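Local coordinates for ABC-type transport system, sugar-family extracellular solute-binding protein (Peptoclostridium difficile 630, PDB 6HNI), which binds tyrosine between two lobes as the substrate-binding lipoprotein of a probable ABC importer and has adhesive properties, at residues Ala112-Val117 and Lys170-Ala175; Gly159-Thr164 and Asn218-Ser223; Ala98-Thr103 and Ala119-Thr124. The protein carries 1 engineered substitution. All blocks are in the same frame, centred on the assembly; numbering follows the deposited sequence. Where two conformers were deposited one is given.

Contact 1. Residues Ala112-Val117 and Lys170-Ala175; sequences AVSDPV and KVQVDA. With TYR (tyrosine), chain B.
OG of S114 lies beside NE2 of Q172 across the cleft, 3.2 Å away, but the angle is too poor for a hydrogen bond. The amide hydrogens of Q172 are used instead by OG1 of T216 and by the backbone carbonyl of N168. CG of Q172 lies anti to the carbonyl carbon (chi1 -70°), and the chain is extended beyond it, which carries NE2 out toward the serine. In the neighbouring pair, D115 and V171 cross at about a right angle. Carboxylate oxygen OD2 of D115 rests on the valine methyls, 3.5 Å from CG1 of V171, while OD1 takes the backbone N-H of A118. Only 135 Å² is buried, with no direct hydrogen bond. The stronger bonds converge on the bound tyrosine: its amino nitrogen N donates to OG of S114 at 2.9 Å, and the backbone N of S114 donates to its OXT at 3.1 Å, with an N-H...O angle of 148°. S114 thus reads both the ammonium and the carboxylate end of a free amino acid. T216 also bonds the ligand, so the helix reaches the tyrosine indirectly, with Q172 as a second-shell residue that probably helps to position T216.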
loop_
_atom_site.group_PDB
_atom_site.type_symbol
_atom_site.label_atom_id
_atom_site.label_comp_id
_atom_site.label_asym_id
_atom_site.label_seq_id
_atom_site.Cartn_x
_atom_site.Cartn_y
_atom_site.Cartn_z
ATOM N N ALA A 112 5.148 -3.489 0.838
ATOM C CA ALA A 112 3.834 -2.868 0.364
ATOM C C ALA A 112 3.163 -3.807 -0.589
ATOM O O ALA A 112 2.522 -3.302 -1.539
ATOM C CB ALA A 112 4.094 -1.532 -0.241
ATOM N N VAL A 113 3.209 -5.092 -0.335
ATOM C CA VAL A 113 2.498 -6.122 -1.089
ATOM C C VAL A 113 1.457 -6.701 -0.177
ATOM O O VAL A 113 1.724 -7.276 0.850
ATOM C CB VAL A 113 3.438 -7.218 -1.600
ATOM C CG1 VAL A 113 2.695 -8.411 -2.188
ATOM C CG2 VAL A 113 4.408 -6.633 -2.578
ATOM N N SER A 114 0.153 -6.567 -0.576
ATOM C CA SER A 114 -0.907 -6.946 0.316
ATOM C C SER A 114 -0.995 -8.424 0.568
ATOM O O SER A 114 -1.261 -8.849 1.690
ATOM C CB SER A 114 -2.292 -6.472 -0.235
ATOM O OG SER A 114 -2.347 -5.095 -0.401
ATOM N N ASP A 115 -0.836 -9.203 -0.493
ATOM C CA ASP A 115 -1.074 -10.663 -0.493
ATOM C C ASP A 115 -0.057 -11.298 -1.423
ATOM O O ASP A 115 -0.250 -11.497 -2.604
ATOM C CB ASP A 115 -2.507 -11.008 -0.900
ATOM C CG ASP A 115 -2.911 -12.460 -0.518
ATOM O OD1 ASP A 115 -2.081 -13.411 -0.664
ATOM O OD2 ASP A 115 -4.097 -12.637 -0.141
ATOM N N PRO A 116 1.151 -11.615 -0.851
ATOM C CA PRO A 116 2.174 -12.189 -1.661
ATOM C C PRO A 116 1.867 -13.524 -2.290
ATOM O O PRO A 116 2.309 -13.804 -3.393
ATOM C CB PRO A 116 3.354 -12.328 -0.658
ATOM C CG PRO A 116 3.100 -11.283 0.345
ATOM C CD PRO A 116 1.626 -11.188 0.473
ATOM N N VAL A 117 1.089 -14.344 -1.609
ATOM C CA VAL A 117 0.671 -15.635 -2.164
ATOM C C VAL A 117 -0.291 -15.452 -3.360
ATOM O O VAL A 117 -0.122 -16.013 -4.416
ATOM C CB VAL A 117 0.033 -16.521 -1.080
ATOM C CG1 VAL A 117 -0.563 -17.776 -1.691
ATOM C CG2 VAL A 117 1.062 -16.880 -0.015
ATOM N N LYS A 170 -8.278 -6.761 -5.442
ATOM C CA LYS A 170 -9.314 -7.784 -5.533
ATOM C C LYS A 170 -9.470 -8.537 -4.210
ATOM O O LYS A 170 -10.569 -8.781 -3.739
ATOM C CB LYS A 170 -9.013 -8.764 -6.676
ATOM C CG LYS A 170 -9.981 -9.914 -6.837
ATOM C CD LYS A 170 -9.391 -11.101 -7.600
ATOM C CE LYS A 170 -10.400 -12.239 -7.767
ATOM N NZ LYS A 170 -10.833 -12.841 -6.468
ATOM N N VAL A 171 -8.338 -8.922 -3.594
ATOM C CA VAL A 171 -8.384 -9.622 -2.340
ATOM C C VAL A 171 -9.046 -8.761 -1.255
ATOM O O VAL A 171 -9.859 -9.266 -0.472
ATOM C CB VAL A 171 -6.938 -10.056 -1.905
ATOM C CG1 VAL A 171 -6.946 -10.585 -0.499
ATOM C CG2 VAL A 171 -6.385 -11.089 -2.868
ATOM N N GLN A 172 -8.737 -7.465 -1.214
ATOM C CA GLN A 172 -9.303 -6.593 -0.219
ATOM C C GLN A 172 -10.829 -6.354 -0.452
ATOM O O GLN A 172 -11.574 -6.303 0.528
ATOM C CB GLN A 172 -8.569 -5.263 -0.230
ATOM C CG GLN A 172 -7.116 -5.407 0.323
ATOM C CD GLN A 172 -6.322 -4.123 0.208
ATOM O OE1 GLN A 172 -6.543 -3.161 0.934
ATOM N NE2 GLN A 172 -5.385 -4.110 -0.747
ATOM N N VAL A 173 -11.232 -6.211 -1.713
ATOM C CA VAL A 173 -12.680 -6.086 -2.025
ATOM C C VAL A 173 -13.395 -7.349 -1.562
ATOM O O VAL A 173 -14.506 -7.253 -0.997
ATOM C CB VAL A 173 -12.846 -5.739 -3.501
ATOM C CG1 VAL A 173 -14.349 -5.809 -3.895
ATOM C CG2 VAL A 173 -12.311 -4.356 -3.813
ATOM N N ASP A 174 -12.836 -8.527 -1.799
ATOM C CA ASP A 174 -13.488 -9.777 -1.328
ATOM C C ASP A 174 -13.649 -9.761 0.195
ATOM O O ASP A 174 -14.686 -10.193 0.721
ATOM C CB ASP A 174 -12.691 -11.008 -1.704
ATOM C CG ASP A 174 -12.777 -11.340 -3.136
ATOM O OD1 ASP A 174 -13.648 -10.807 -3.837
ATOM O OD2 ASP A 174 -11.953 -12.160 -3.588
ATOM N N ALA A 175 -12.582 -9.326 0.892
ATOM C CA ALA A 175 -12.619 -9.187 2.363
ATOM C C ALA A 175 -13.688 -8.203 2.824
ATOM O O ALA A 175 -14.388 -8.470 3.814
ATOM C CB ALA A 175 -11.267 -8.823 2.923
HETATM N N TYR B . -0.835 -2.741 -1.053
HETATM C CA TYR B . -0.436 -2.202 -2.365
HETATM C C TYR B . 0.142 -3.319 -3.219
HETATM O O TYR B . 0.670 -3.022 -4.283
HETATM C CB TYR B . 0.434 -0.934 -2.251
HETATM C CG TYR B . -0.301 0.219 -1.653
HETATM C CD1 TYR B . -1.379 0.816 -2.371
HETATM C CD2 TYR B . -0.053 0.713 -0.407
HETATM C CE1 TYR B . -2.115 1.820 -1.800
HETATM C CE2 TYR B . -0.782 1.725 0.179
HETATM C CZ TYR B . -1.858 2.294 -0.542
HETATM O OH TYR B . -2.608 3.303 0.031
HETATM O OXT TYR B . -0.010 -4.478 -2.892
#

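Contact 2. Residues Gly159-Thr164 and Asn218-Ser223; sequences GVMYNT and NLVASS. With TYR (tyrosine), chain B.
V220 packs against the strand backbone, its CG2 lying 3.5 Å from the carbonyl O of M161 and 4.1 Å from CA of Y162. The same methyl meets the M161 side chain more distantly, at 4.3 Å from CG. V220 and M161 are both buried, and V220 contributes the largest share of the 196 Å² covered here. The second pair is N163 and L219, whose side chains cross at about a right angle: CB of L219 sits 3.9 Å from ND2 of N163, and CD2 comes against the CB and CG of the asparagine. N163 has CG anti to its backbone N (chi1 -172°), which sets the amide across the leucine; OD1 then accepts from S165 N and ND2 donates to E166. L219 is partly exposed at this end of the contact. The looser side lies at Y162, also partly exposed, which turns its side chain away from the helix at its root and bonds through OH to E189 on the neighbouring strand. On the ligand side, ND2 of N218 donates to O of the bound tyrosine at 2.9 Å, with an N-H...O angle of 158°, while OD1 accepts from H34. CB of A221 lies 3.7 Å from the ligand OH. A short helix following a parallel strand and packed on the end of its neighbour, with its first turn facing the ligand, is typical of the binding cleft in periplasmic-binding-protein folds.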
loop_
_atom_site.group_PDB
_atom_site.type_symbol
_atom_site.label_atom_id
_atom_site.label_comp_id
_atom_site.label_asym_id
_atom_site.label_seq_id
_atom_site.Cartn_x
_atom_site.Cartn_y
_atom_site.Cartn_z
ATOM N N GLY A 159 -19.255 2.195 -0.312
ATOM C CA GLY A 159 -18.711 2.145 -1.652
ATOM C C GLY A 159 -17.227 1.752 -1.654
ATOM O O GLY A 159 -16.506 2.067 -0.694
ATOM N N VAL A 160 -16.823 1.163 -2.746
ATOM C CA VAL A 160 -15.373 0.877 -2.964
ATOM C C VAL A 160 -15.075 1.032 -4.449
ATOM O O VAL A 160 -15.663 0.348 -5.299
ATOM C CB VAL A 160 -15.005 -0.509 -2.420
ATOM C CG1 VAL A 160 -15.689 -1.665 -3.082
ATOM C CG2 VAL A 160 -13.500 -0.686 -2.542
ATOM N N MET A 161 -14.152 1.934 -4.765
ATOM C CA MET A 161 -13.576 2.064 -6.098
ATOM C C MET A 161 -12.168 1.472 -6.071
ATOM O O MET A 161 -11.399 1.738 -5.128
ATOM C CB MET A 161 -13.584 3.540 -6.556
ATOM C CG MET A 161 -13.072 3.741 -7.949
ATOM S SD MET A 161 -13.461 5.359 -8.648
ATOM C CE MET A 161 -12.473 6.383 -7.588
ATOM N N TYR A 162 -11.846 0.702 -7.098
ATOM C CA TYR A 162 -10.532 0.008 -7.114
ATOM C C TYR A 162 -10.178 -0.353 -8.538
ATOM O O TYR A 162 -11.043 -0.390 -9.446
ATOM C CB TYR A 162 -10.632 -1.217 -6.267
ATOM C CG TYR A 162 -11.525 -2.295 -6.766
ATOM C CD1 TYR A 162 -12.925 -2.175 -6.665
ATOM C CD2 TYR A 162 -11.015 -3.403 -7.408
ATOM C CE1 TYR A 162 -13.749 -3.170 -7.139
ATOM C CE2 TYR A 162 -11.842 -4.403 -7.884
ATOM C CZ TYR A 162 -13.219 -4.285 -7.737
ATOM O OH TYR A 162 -14.011 -5.299 -8.200
ATOM N N ASN A 163 -8.926 -0.679 -8.761
ATOM C CA ASN A 163 -8.355 -1.129 -10.031
ATOM C C ASN A 163 -8.582 -2.620 -10.185
ATOM O O ASN A 163 -7.984 -3.409 -9.456
ATOM C CB ASN A 163 -6.840 -0.810 -10.033
ATOM C CG ASN A 163 -6.167 -1.059 -11.369
ATOM O OD1 ASN A 163 -6.774 -1.618 -12.298
ATOM N ND2 ASN A 163 -4.881 -0.692 -11.451
ATOM N N THR A 164 -9.372 -3.034 -11.176
ATOM C CA THR A 164 -9.652 -4.442 -11.370
ATOM C C THR A 164 -8.426 -5.236 -11.814
ATOM O O THR A 164 -8.441 -6.451 -11.758
ATOM C CB THR A 164 -10.807 -4.648 -12.363
ATOM O OG1 THR A 164 -10.464 -4.050 -13.607
ATOM C CG2 THR A 164 -12.073 -4.009 -11.836
ATOM N N ASN A 218 -3.139 1.020 -5.673
ATOM C CA ASN A 218 -2.203 1.988 -6.149
ATOM C C ASN A 218 -2.792 3.064 -7.045
ATOM O O ASN A 218 -2.425 4.195 -6.964
ATOM C CB ASN A 218 -1.021 1.301 -6.853
ATOM C CG ASN A 218 -0.163 0.470 -5.900
ATOM O OD1 ASN A 218 0.589 1.039 -5.073
ATOM N ND2 ASN A 218 -0.284 -0.831 -5.994
ATOM N N LEU A 219 -3.753 2.639 -7.876
ATOM C CA LEU A 219 -4.421 3.588 -8.797
ATOM C C LEU A 219 -5.229 4.637 -8.022
ATOM O O LEU A 219 -5.058 5.837 -8.227
ATOM C CB LEU A 219 -5.249 2.796 -9.790
ATOM C CG LEU A 219 -5.851 3.673 -10.889
ATOM C CD1 LEU A 219 -4.781 4.258 -11.778
ATOM C CD2 LEU A 219 -6.837 2.839 -11.695
ATOM N N VAL A 220 -6.048 4.177 -7.082
ATOM C CA VAL A 220 -6.879 5.112 -6.299
ATOM C C VAL A 220 -6.037 5.963 -5.338
ATOM O O VAL A 220 -6.238 7.167 -5.216
ATOM C CB VAL A 220 -8.026 4.381 -5.608
ATOM C CG1 VAL A 220 -8.865 5.354 -4.801
ATOM C CG2 VAL A 220 -8.937 3.734 -6.659
ATOM N N ALA A 221 -5.033 5.340 -4.701
ATOM C CA ALA A 221 -4.141 6.105 -3.821
ATOM C C ALA A 221 -3.425 7.222 -4.568
ATOM O O ALA A 221 -3.132 8.246 -3.973
ATOM C CB ALA A 221 -3.137 5.151 -3.153
ATOM N N SER A 222 -3.118 7.022 -5.845
ATOM C CA SER A 222 -2.466 8.037 -6.683
ATOM C C SER A 222 -3.358 9.165 -7.173
ATOM O O SER A 222 -2.857 10.190 -7.691
ATOM C CB SER A 222 -1.920 7.368 -7.911
ATOM O OG SER A 222 -0.887 6.490 -7.520
ATOM N N SER A 223 -4.676 8.956 -7.038
ATOM C CA SER A 223 -5.697 9.941 -7.412
ATOM C C SER A 223 -6.506 10.420 -6.250
ATOM O O SER A 223 -7.624 10.997 -6.442
ATOM C CB SER A 223 -6.595 9.333 -8.476
ATOM O OG SER A 223 -5.953 9.397 -9.727
HETATM N N TYR B . -0.835 -2.741 -1.053
HETATM C CA TYR B . -0.436 -2.202 -2.365
HETATM C C TYR B . 0.142 -3.319 -3.219
HETATM O O TYR B . 0.670 -3.022 -4.283
HETATM C CB TYR B . 0.434 -0.934 -2.251
HETATM C CG TYR B . -0.301 0.219 -1.653
HETATM C CD1 TYR B . -1.379 0.816 -2.371
HETATM C CD2 TYR B . -0.053 0.713 -0.407
HETATM C CE1 TYR B . -2.115 1.820 -1.800
HETATM C CE2 TYR B . -0.782 1.725 0.179
HETATM C CZ TYR B . -1.858 2.294 -0.542
HETATM O OH TYR B . -2.608 3.303 0.031
HETATM O OXT TYR B . -0.010 -4.478 -2.892
#

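Contact 3. Residues Ala98-Thr103 and Ala119-Thr124; sequences AAFNAT and AGLVKT
F100 and L121 are brought together by two different first torsions. CG of F100 stands anti to its backbone N (chi1 -175°), sending the ring from the helix toward the loop, whereas CG of L121 lies beside its own backbone N (chi1 -63°), turning the isobutyl group back toward the helix. The two side chains slide past each other in opposite directions. Methyl CD2 of L121 meets the base of the phenylalanine, 3.7 Å from CB and 4.1 Å from CG, while the far part of the ring runs on to the loop backbone. There CE2 of F100 comes within 3.3 Å of the carbonyl O of G120, which approaches the ring obliquely. The carbonyl O of L121 lies over one face, 4.3 Å above the ring plane and offset toward the rim; that oxygen also accepts a hydrogen bond from OG1 of T130. In the fold, helix 93-102 joins the parallel neighbours 87-91 and 108-113 as a beta-alpha-beta crossover of the five-stranded sheet, and the loop 119-124 runs from 108-113 toward the next strand, 132-136. F100 thus bridges helix, loop and sheet, since its side chain also touches V132 and N131. G120 adopts a left-handed conformation (phi 81°) as the loop passes the ring. K104 adds a cation-pi interaction with F100, and its NZ also bonds to the phenylalanine's carbonyl oxygen. Nearer the start of the loop, the carbonyl O of A119 accepts a hydrogen bond from NE2 of Q97, a polar link between loop and helix beside the packing of F100.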
loop_
_atom_site.group_PDB
_atom_site.type_symbol
_atom_site.label_atom_id
_atom_site.label_comp_id
_atom_site.label_asym_id
_atom_site.label_seq_id
_atom_site.Cartn_x
_atom_site.Cartn_y
_atom_site.Cartn_z
ATOM N N ALA A 98 6.585 -7.805 -11.557
ATOM C CA ALA A 98 7.494 -7.589 -12.668
ATOM C C ALA A 98 8.926 -8.125 -12.378
ATOM O O ALA A 98 9.524 -8.725 -13.220
ATOM C CB ALA A 98 7.551 -6.142 -13.047
ATOM N N ALA A 99 9.426 -7.815 -11.175
ATOM C CA ALA A 99 10.771 -8.272 -10.756
ATOM C C ALA A 99 10.811 -9.805 -10.801
ATOM O O ALA A 99 11.735 -10.394 -11.358
ATOM C CB ALA A 99 11.051 -7.750 -9.374
ATOM N N PHE A 100 9.768 -10.459 -10.271
ATOM C CA PHE A 100 9.698 -11.904 -10.266
ATOM C C PHE A 100 9.619 -12.510 -11.676
ATOM O O PHE A 100 10.240 -13.547 -11.963
ATOM C CB PHE A 100 8.592 -12.373 -9.319
ATOM C CG PHE A 100 8.491 -13.875 -9.125
ATOM C CD1 PHE A 100 9.566 -14.610 -8.585
ATOM C CD2 PHE A 100 7.329 -14.561 -9.442
ATOM C CE1 PHE A 100 9.443 -15.975 -8.377
ATOM C CE2 PHE A 100 7.205 -15.908 -9.213
ATOM C CZ PHE A 100 8.254 -16.623 -8.670
ATOM N N ASN A 101 8.876 -11.857 -12.572
ATOM C CA ASN A 101 8.870 -12.281 -13.928
ATOM C C ASN A 101 10.233 -12.153 -14.586
ATOM O O ASN A 101 10.588 -12.974 -15.411
ATOM C CB ASN A 101 7.824 -11.465 -14.737
ATOM C CG ASN A 101 6.385 -11.787 -14.363
ATOM O OD1 ASN A 101 6.080 -12.790 -13.724
ATOM N ND2 ASN A 101 5.493 -10.925 -14.818
ATOM N N ALA A 102 10.947 -11.089 -14.261
ATOM C CA ALA A 102 12.246 -10.796 -14.879
ATOM C C ALA A 102 13.368 -11.753 -14.459
ATOM O O ALA A 102 14.239 -12.018 -15.261
ATOM C CB ALA A 102 12.676 -9.383 -14.598
ATOM N N THR A 103 13.319 -12.224 -13.216
ATOM C CA THR A 103 14.402 -13.077 -12.679
ATOM C C THR A 103 13.905 -14.033 -11.586
ATOM O O THR A 103 13.186 -13.634 -10.685
ATOM C CB THR A 103 15.561 -12.194 -12.135
ATOM O OG1 THR A 103 16.636 -13.053 -11.671
ATOM C CG2 THR A 103 15.163 -11.311 -11.035
ATOM N N ALA A 119 -0.506 -12.951 -5.264
ATOM C CA ALA A 119 0.266 -12.338 -6.330
ATOM C C ALA A 119 1.229 -13.310 -7.006
ATOM O O ALA A 119 1.882 -12.930 -7.981
ATOM C CB ALA A 119 1.032 -11.136 -5.815
ATOM N N GLY A 120 1.312 -14.544 -6.512
ATOM C CA GLY A 120 2.159 -15.565 -7.142
ATOM C C GLY A 120 3.644 -15.480 -6.791
ATOM O O GLY A 120 4.439 -16.103 -7.458
ATOM N N LEU A 121 3.975 -14.696 -5.775
ATOM C CA LEU A 121 5.420 -14.420 -5.447
ATOM C C LEU A 121 6.050 -15.449 -4.550
ATOM O O LEU A 121 7.286 -15.592 -4.607
ATOM C CB LEU A 121 5.471 -13.079 -4.792
ATOM C CG LEU A 121 5.009 -11.861 -5.655
ATOM C CD1 LEU A 121 4.850 -10.614 -4.830
ATOM C CD2 LEU A 121 5.944 -11.615 -6.834
ATOM N N VAL A 122 5.296 -16.029 -3.640
ATOM C CA VAL A 122 5.795 -16.968 -2.633
ATOM C C VAL A 122 4.817 -18.109 -2.556
ATOM O O VAL A 122 3.591 -17.905 -2.826
ATOM C CB VAL A 122 5.961 -16.289 -1.271
ATOM C CG1 VAL A 122 6.888 -15.080 -1.371
ATOM C CG2 VAL A 122 4.664 -15.876 -0.613
ATOM N N LYS A 123 5.290 -19.281 -2.186
ATOM C CA LYS A 123 4.395 -20.432 -2.003
ATOM C C LYS A 123 3.597 -20.358 -0.714
ATOM O O LYS A 123 2.391 -20.595 -0.737
ATOM C CB LYS A 123 5.155 -21.722 -2.053
ATOM C CG LYS A 123 5.738 -21.982 -3.436
ATOM C CD LYS A 123 6.611 -23.237 -3.436
ATOM C CE LYS A 123 7.429 -23.280 -4.712
ATOM N NZ LYS A 123 8.086 -24.599 -4.880
ATOM N N THR A 124 4.261 -20.029 0.382
ATOM C CA THR A 124 3.637 -19.704 1.678
ATOM C C THR A 124 4.377 -18.510 2.288
ATOM O O THR A 124 5.527 -18.255 1.950
ATOM C CB THR A 124 3.695 -20.860 2.690
ATOM O OG1 THR A 124 5.020 -21.025 3.181
ATOM C CG2 THR A 124 3.255 -22.172 2.086
#

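How the contacts relate
Contact 3 lies on the side of the five-stranded parallel sheet, contact 2 on that of the four-stranded one; contact 1 spans the cleft between them. Centres of contacts 1 and 2 are 13 Å apart, those of 1 and 3 15 Å, those of 2 and 3 23 Å. Along the chain, contact 1 alternates its segments with those of each other contact, while contact 3 closes before contact 2 opens. V173 of contact 1 packs on Y162 and V160 of contact 2, strand 157-163 and helix 167-183 being consecutive; P116 O of contact 1 probably bonds L121 N of contact 3, joining the loop after strand 108-113. In this closed state, both lobes bond the tyrosine, through S114 and N218.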